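Local structure of molinate hydrolase (4UB9) at residues G111-Y123 against V195-F208. The protein hydrolyses the thiocarbamate herbicide molinate and is a zinc-binding member of the amidohydrolase family. Numbering follows the deposited sequence.
Sequences GIEYLARFEGNYY and VMSRTFADRMDAMF
In Glu-119 and Arg-203 alike, CG stands anti to the backbone N (chi1 -167° and -180°). The glutamate then runs out extended, while the arginine bends at chi3, and their flat ends meet nearly coplanar. Arg-203 grips the carboxylate side-on. Arg-203 NE donates to Glu-119 OE2 at 2.8 Å and Arg-203 NH2 to Glu-119 OE1 at 2.9 Å, each on a syn lone pair. The edge of the Phe-200 ring fits against helix 111-118, with Phe-200 CZ 3.7 Å from Ala-116 N. Met-204 CG lies over one face of that ring, near the rim. Met-204 SD is 3.9 Å from Leu-115 CB and sits obliquely to the Tyr-122 ring. Met-207 CE makes a CH-pi contact over one face of Tyr-122, 3.4 Å from Tyr-122 CE2. Tyr-122 OH donates to Leu-115 O at 2.6 Å, tying the start of helix 122-135 back to helix 111-118. At the other end, Ile-112 CG1 packs on Met-196 SD at 3.9 Å. The segments 111-118 and 198-208 cross at 81°. Arg-117 of the second subunit also pairs with Glu-119 OE1, and Asp-380 of that subunit with Arg-203 NH1. A leucine in place of Arg-203 would probably leave Glu-119 without its two-pronged partner and remove the salt bridge to Asp-380 of the second subunit. The chemistry implies a buried, largely apolar join of three helices, away from the zinc ligands, edged by charges reaching the second subunit.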
loop_
_atom_site.group_PDB
_atom_site.type_symbol
_atom_site.label_atom_id
_atom_site.label_comp_id
_atom_site.label_asym_id
_atom_site.label_seq_id
_atom_site.Cartn_x
_atom_site.Cartn_y
_atom_site.Cartn_z
ATOM N N GLY A 111 -8.875 9.282 11.271
ATOM C CA GLY A 111 -8.993 10.684 10.814
ATOM C C GLY A 111 -10.201 10.931 9.926
ATOM O O GLY A 111 -10.935 11.905 10.096
ATOM N N ILE A 112 -10.421 10.028 8.977
ATOM C CA ILE A 112 -11.471 10.234 8.010
ATOM C C ILE A 112 -12.814 10.186 8.711
ATOM O O ILE A 112 -13.614 11.113 8.584
ATOM C CB ILE A 112 -11.464 9.218 6.898
ATOM C CG1 ILE A 112 -10.183 9.320 6.069
ATOM C CG2 ILE A 112 -12.648 9.466 5.956
ATOM C CD1 ILE A 112 -9.974 8.142 5.157
ATOM N N GLU A 113 -13.048 9.090 9.420
ATOM C CA GLU A 113 -14.352 8.831 10.036
ATOM C C GLU A 113 -14.691 9.893 11.053
ATOM O O GLU A 113 -15.799 10.431 11.068
ATOM C CB GLU A 113 -14.456 7.432 10.659
ATOM C CG GLU A 113 -13.448 7.131 11.761
ATOM C CD GLU A 113 -13.229 5.637 11.974
ATOM O OE1 GLU A 113 -13.952 5.022 12.808
ATOM O OE2 GLU A 113 -12.285 5.079 11.358
ATOM N N TYR A 114 -13.711 10.290 11.831
ATOM C CA TYR A 114 -13.925 11.346 12.830
ATOM C C TYR A 114 -14.245 12.712 12.197
ATOM O O TYR A 114 -15.208 13.384 12.569
ATOM C CB TYR A 114 -12.669 11.432 13.654
ATOM C CG TYR A 114 -12.527 12.507 14.720
ATOM C CD1 TYR A 114 -13.111 12.356 15.996
ATOM C CD2 TYR A 114 -11.707 13.593 14.526
ATOM C CE1 TYR A 114 -12.901 13.286 17.002
ATOM C CE2 TYR A 114 -11.482 14.533 15.545
ATOM C CZ TYR A 114 -12.099 14.379 16.759
ATOM O OH TYR A 114 -11.862 15.304 17.734
ATOM N N LEU A 115 -13.440 13.132 11.233
ATOM C CA LEU A 115 -13.680 14.466 10.656
ATOM C C LEU A 115 -14.969 14.518 9.835
ATOM O O LEU A 115 -15.612 15.566 9.752
ATOM C CB LEU A 115 -12.489 14.932 9.831
ATOM C CG LEU A 115 -11.248 15.241 10.709
ATOM C CD1 LEU A 115 -10.003 15.499 9.863
ATOM C CD2 LEU A 115 -11.500 16.429 11.593
ATOM N N ALA A 116 -15.312 13.410 9.197
ATOM C CA ALA A 116 -16.528 13.394 8.404
ATOM C C ALA A 116 -17.731 13.361 9.326
ATOM O O ALA A 116 -18.753 14.017 9.095
ATOM C CB ALA A 116 -16.546 12.218 7.462
ATOM N N ARG A 117 -17.603 12.604 10.392
ATOM C CA ARG A 117 -18.742 12.444 11.272
ATOM C C ARG A 117 -19.120 13.751 11.907
ATOM O O ARG A 117 -20.276 14.014 12.143
ATOM C CB ARG A 117 -18.450 11.393 12.349
ATOM C CG ARG A 117 -19.683 10.941 13.147
ATOM C CD ARG A 117 -19.281 9.991 14.278
ATOM N NE ARG A 117 -18.677 8.753 13.829
ATOM C CZ ARG A 117 -19.366 7.705 13.380
ATOM N NH1 ARG A 117 -20.683 7.743 13.315
ATOM N NH2 ARG A 117 -18.721 6.607 12.966
ATOM N N PHE A 118 -18.127 14.569 12.242
ATOM C CA PHE A 118 -18.419 15.797 13.003
ATOM C C PHE A 118 -18.364 17.095 12.231
ATOM O O PHE A 118 -18.520 18.144 12.826
ATOM C CB PHE A 118 -17.549 15.848 14.243
ATOM C CG PHE A 118 -17.784 14.670 15.130
ATOM C CD1 PHE A 118 -19.023 14.492 15.723
ATOM C CD2 PHE A 118 -16.839 13.684 15.269
ATOM C CE1 PHE A 118 -19.296 13.375 16.495
ATOM C CE2 PHE A 118 -17.099 12.551 16.039
ATOM C CZ PHE A 118 -18.338 12.405 16.652
ATOM N N GLU A 119 -18.204 17.024 10.907
ATOM C CA GLU A 119 -18.189 18.228 10.069
ATOM C C GLU A 119 -19.484 18.998 10.305
ATOM O O GLU A 119 -20.532 18.410 10.303
ATOM C CB GLU A 119 -18.048 17.940 8.566
ATOM C CG GLU A 119 -17.726 19.216 7.774
ATOM C CD GLU A 119 -17.183 19.006 6.369
ATOM O OE1 GLU A 119 -17.471 17.957 5.758
ATOM O OE2 GLU A 119 -16.461 19.900 5.862
ATOM N N GLY A 120 -19.379 20.306 10.521
ATOM C CA GLY A 120 -20.524 21.127 10.894
ATOM C C GLY A 120 -20.520 21.468 12.386
ATOM O O GLY A 120 -21.169 22.428 12.793
ATOM N N ASN A 121 -19.819 20.667 13.185
ATOM C CA ASN A 121 -19.827 20.807 14.632
ATOM C C ASN A 121 -18.481 20.826 15.306
ATOM O O ASN A 121 -18.354 20.489 16.489
ATOM C CB ASN A 121 -20.612 19.651 15.253
ATOM C CG ASN A 121 -22.094 19.775 15.059
ATOM O OD1 ASN A 121 -22.704 18.909 14.441
ATOM N ND2 ASN A 121 -22.659 20.883 15.480
ATOM N N TYR A 122 -17.449 21.172 14.564
ATOM C CA TYR A 122 -16.106 21.045 15.112
ATOM C C TYR A 122 -15.963 21.873 16.387
ATOM O O TYR A 122 -15.359 21.403 17.351
ATOM C CB TYR A 122 -15.048 21.419 14.077
ATOM C CG TYR A 122 -15.019 20.508 12.877
ATOM C CD1 TYR A 122 -14.934 19.127 13.016
ATOM C CD2 TYR A 122 -15.040 21.030 11.604
ATOM C CE1 TYR A 122 -14.891 18.294 11.913
ATOM C CE2 TYR A 122 -14.983 20.225 10.498
ATOM C CZ TYR A 122 -14.913 18.857 10.636
ATOM O OH TYR A 122 -14.877 18.069 9.511
ATOM N N TYR A 123 -16.579 23.059 16.429
ATOM C CA TYR A 123 -16.465 23.897 17.624
ATOM C C TYR A 123 -17.067 23.195 18.842
ATOM O O TYR A 123 -16.572 23.359 19.961
ATOM C CB TYR A 123 -17.070 25.295 17.459
ATOM C CG TYR A 123 -18.587 25.398 17.384
ATOM C CD1 TYR A 123 -19.250 25.143 16.197
ATOM C CD2 TYR A 123 -19.339 25.726 18.493
ATOM C CE1 TYR A 123 -20.631 25.191 16.120
ATOM C CE2 TYR A 123 -20.721 25.832 18.421
ATOM C CZ TYR A 123 -21.364 25.564 17.225
ATOM O OH TYR A 123 -22.735 25.684 17.106
ATOM N N VAL A 195 -8.131 6.495 -0.161
ATOM C CA VAL A 195 -9.480 5.964 -0.033
ATOM C C VAL A 195 -10.536 6.979 0.313
ATOM O O VAL A 195 -11.644 6.620 0.680
ATOM C CB VAL A 195 -9.555 4.837 1.021
ATOM C CG1 VAL A 195 -8.622 3.701 0.673
ATOM C CG2 VAL A 195 -9.184 5.343 2.402
ATOM N N MET A 196 -10.193 8.250 0.234
ATOM C CA MET A 196 -11.140 9.318 0.512
ATOM C C MET A 196 -11.161 10.281 -0.688
ATOM O O MET A 196 -10.275 10.231 -1.531
ATOM C CB MET A 196 -10.748 10.084 1.762
ATOM C CG MET A 196 -9.489 10.911 1.588
ATOM S SD MET A 196 -8.767 11.519 3.127
ATOM C CE MET A 196 -10.101 12.567 3.685
ATOM N N SER A 197 -12.190 11.118 -0.765
ATOM C CA SER A 197 -12.264 12.069 -1.833
ATOM C C SER A 197 -11.137 13.098 -1.673
ATOM O O SER A 197 -10.820 13.517 -0.555
ATOM C CB SER A 197 -13.623 12.786 -1.889
ATOM O OG SER A 197 -13.858 13.544 -0.721
ATOM N N ARG A 198 -10.583 13.523 -2.798
ATOM C CA ARG A 198 -9.622 14.607 -2.804
ATOM C C ARG A 198 -10.273 15.890 -2.304
ATOM O O ARG A 198 -9.673 16.655 -1.536
ATOM C CB ARG A 198 -9.056 14.774 -4.197
ATOM C CG ARG A 198 -8.013 15.865 -4.355
ATOM C CD ARG A 198 -7.566 15.921 -5.818
ATOM N NE ARG A 198 -8.644 15.975 -6.829
ATOM C CZ ARG A 198 -9.580 16.930 -6.974
ATOM N NH1 ARG A 198 -9.662 17.981 -6.150
ATOM N NH2 ARG A 198 -10.470 16.810 -7.957
ATOM N N THR A 199 -11.520 16.107 -2.691
ATOM C CA THR A 199 -12.219 17.337 -2.303
ATOM C C THR A 199 -12.313 17.455 -0.776
ATOM O O THR A 199 -12.009 18.512 -0.200
ATOM C CB THR A 199 -13.640 17.355 -2.878
ATOM O OG1 THR A 199 -13.568 17.267 -4.297
ATOM C CG2 THR A 199 -14.343 18.644 -2.484
ATOM N N PHE A 200 -12.701 16.360 -0.117
ATOM C CA PHE A 200 -12.835 16.373 1.361
ATOM C C PHE A 200 -11.464 16.493 2.021
ATOM O O PHE A 200 -11.273 17.269 2.925
ATOM C CB PHE A 200 -13.541 15.118 1.855
ATOM C CG PHE A 200 -13.747 15.077 3.354
ATOM C CD1 PHE A 200 -14.363 16.121 4.016
ATOM C CD2 PHE A 200 -13.320 14.006 4.083
ATOM C CE1 PHE A 200 -14.527 16.102 5.387
ATOM C CE2 PHE A 200 -13.492 13.961 5.453
ATOM C CZ PHE A 200 -14.106 15.003 6.105
ATOM N N ALA A 201 -10.497 15.744 1.519
ATOM C CA ALA A 201 -9.134 15.812 2.053
ATOM C C ALA A 201 -8.555 17.223 1.948
ATOM O O ALA A 201 -7.961 17.730 2.887
ATOM C CB ALA A 201 -8.233 14.832 1.350
ATOM N N ASP A 202 -8.801 17.887 0.825
ATOM C CA ASP A 202 -8.302 19.263 0.633
ATOM C C ASP A 202 -8.987 20.235 1.554
ATOM O O ASP A 202 -8.392 21.166 2.086
ATOM C CB ASP A 202 -8.468 19.737 -0.838
ATOM C CG ASP A 202 -7.505 19.067 -1.782
ATOM O OD1 ASP A 202 -6.535 18.407 -1.345
ATOM O OD2 ASP A 202 -7.717 19.149 -3.005
ATOM N N ARG A 203 -10.273 20.060 1.713
ATOM C CA ARG A 203 -11.038 20.985 2.579
ATOM C C ARG A 203 -10.564 20.874 4.037
ATOM O O ARG A 203 -10.450 21.860 4.744
ATOM C CB ARG A 203 -12.548 20.707 2.452
ATOM C CG ARG A 203 -13.417 21.626 3.317
ATOM C CD ARG A 203 -14.853 21.584 2.914
ATOM N NE ARG A 203 -15.526 20.340 3.310
ATOM C CZ ARG A 203 -15.974 19.392 2.480
ATOM N NH1 ARG A 203 -15.739 19.428 1.174
ATOM N NH2 ARG A 203 -16.629 18.342 2.971
ATOM N N MET A 204 -10.246 19.657 4.453
ATOM C CA MET A 204 -9.765 19.429 5.815
ATOM C C MET A 204 -8.354 19.945 5.994
ATOM O O MET A 204 -8.044 20.622 6.986
ATOM C CB MET A 204 -9.795 17.943 6.182
ATOM C CG MET A 204 -11.184 17.338 6.272
ATOM S SD MET A 204 -12.232 18.059 7.562
ATOM C CE MET A 204 -13.167 19.281 6.653
ATOM N N ASP A 205 -7.480 19.629 5.054
ATOM C CA ASP A 205 -6.125 20.193 5.130
ATOM C C ASP A 205 -6.158 21.730 5.210
ATOM O O ASP A 205 -5.389 22.343 5.963
ATOM C CB ASP A 205 -5.275 19.745 3.945
ATOM C CG ASP A 205 -4.781 18.284 4.125
ATOM O OD1 ASP A 205 -4.895 17.759 5.266
ATOM O OD2 ASP A 205 -4.266 17.677 3.154
ATOM N N ALA A 206 -7.026 22.358 4.422
ATOM C CA ALA A 206 -7.075 23.847 4.405
ATOM C C ALA A 206 -7.537 24.426 5.726
ATOM O O ALA A 206 -7.004 25.430 6.194
ATOM C CB ALA A 206 -7.959 24.337 3.293
ATOM N N MET A 207 -8.470 23.778 6.393
ATOM C CA MET A 207 -8.906 24.339 7.691
ATOM C C MET A 207 -7.876 24.149 8.830
ATOM O O MET A 207 -7.871 24.908 9.800
ATOM C CB MET A 207 -10.308 23.875 8.092
ATOM C CG MET A 207 -10.429 22.496 8.686
ATOM S SD MET A 207 -12.030 22.278 9.517
ATOM C CE MET A 207 -11.600 20.693 10.267
ATOM N N PHE A 208 -6.983 23.170 8.716
ATOM C CA PHE A 208 -5.862 23.074 9.664
ATOM C C PHE A 208 -4.659 23.958 9.303
ATOM O O PHE A 208 -4.056 24.592 10.169
ATOM C CB PHE A 208 -5.402 21.615 9.835
ATOM C CG PHE A 208 -6.328 20.814 10.684
ATOM C CD1 PHE A 208 -6.229 20.845 12.065
ATOM C CD2 PHE A 208 -7.350 20.089 10.108
ATOM C CE1 PHE A 208 -7.104 20.113 12.852
ATOM C CE2 PHE A 208 -8.225 19.368 10.880
ATOM C CZ PHE A 208 -8.106 19.367 12.254
#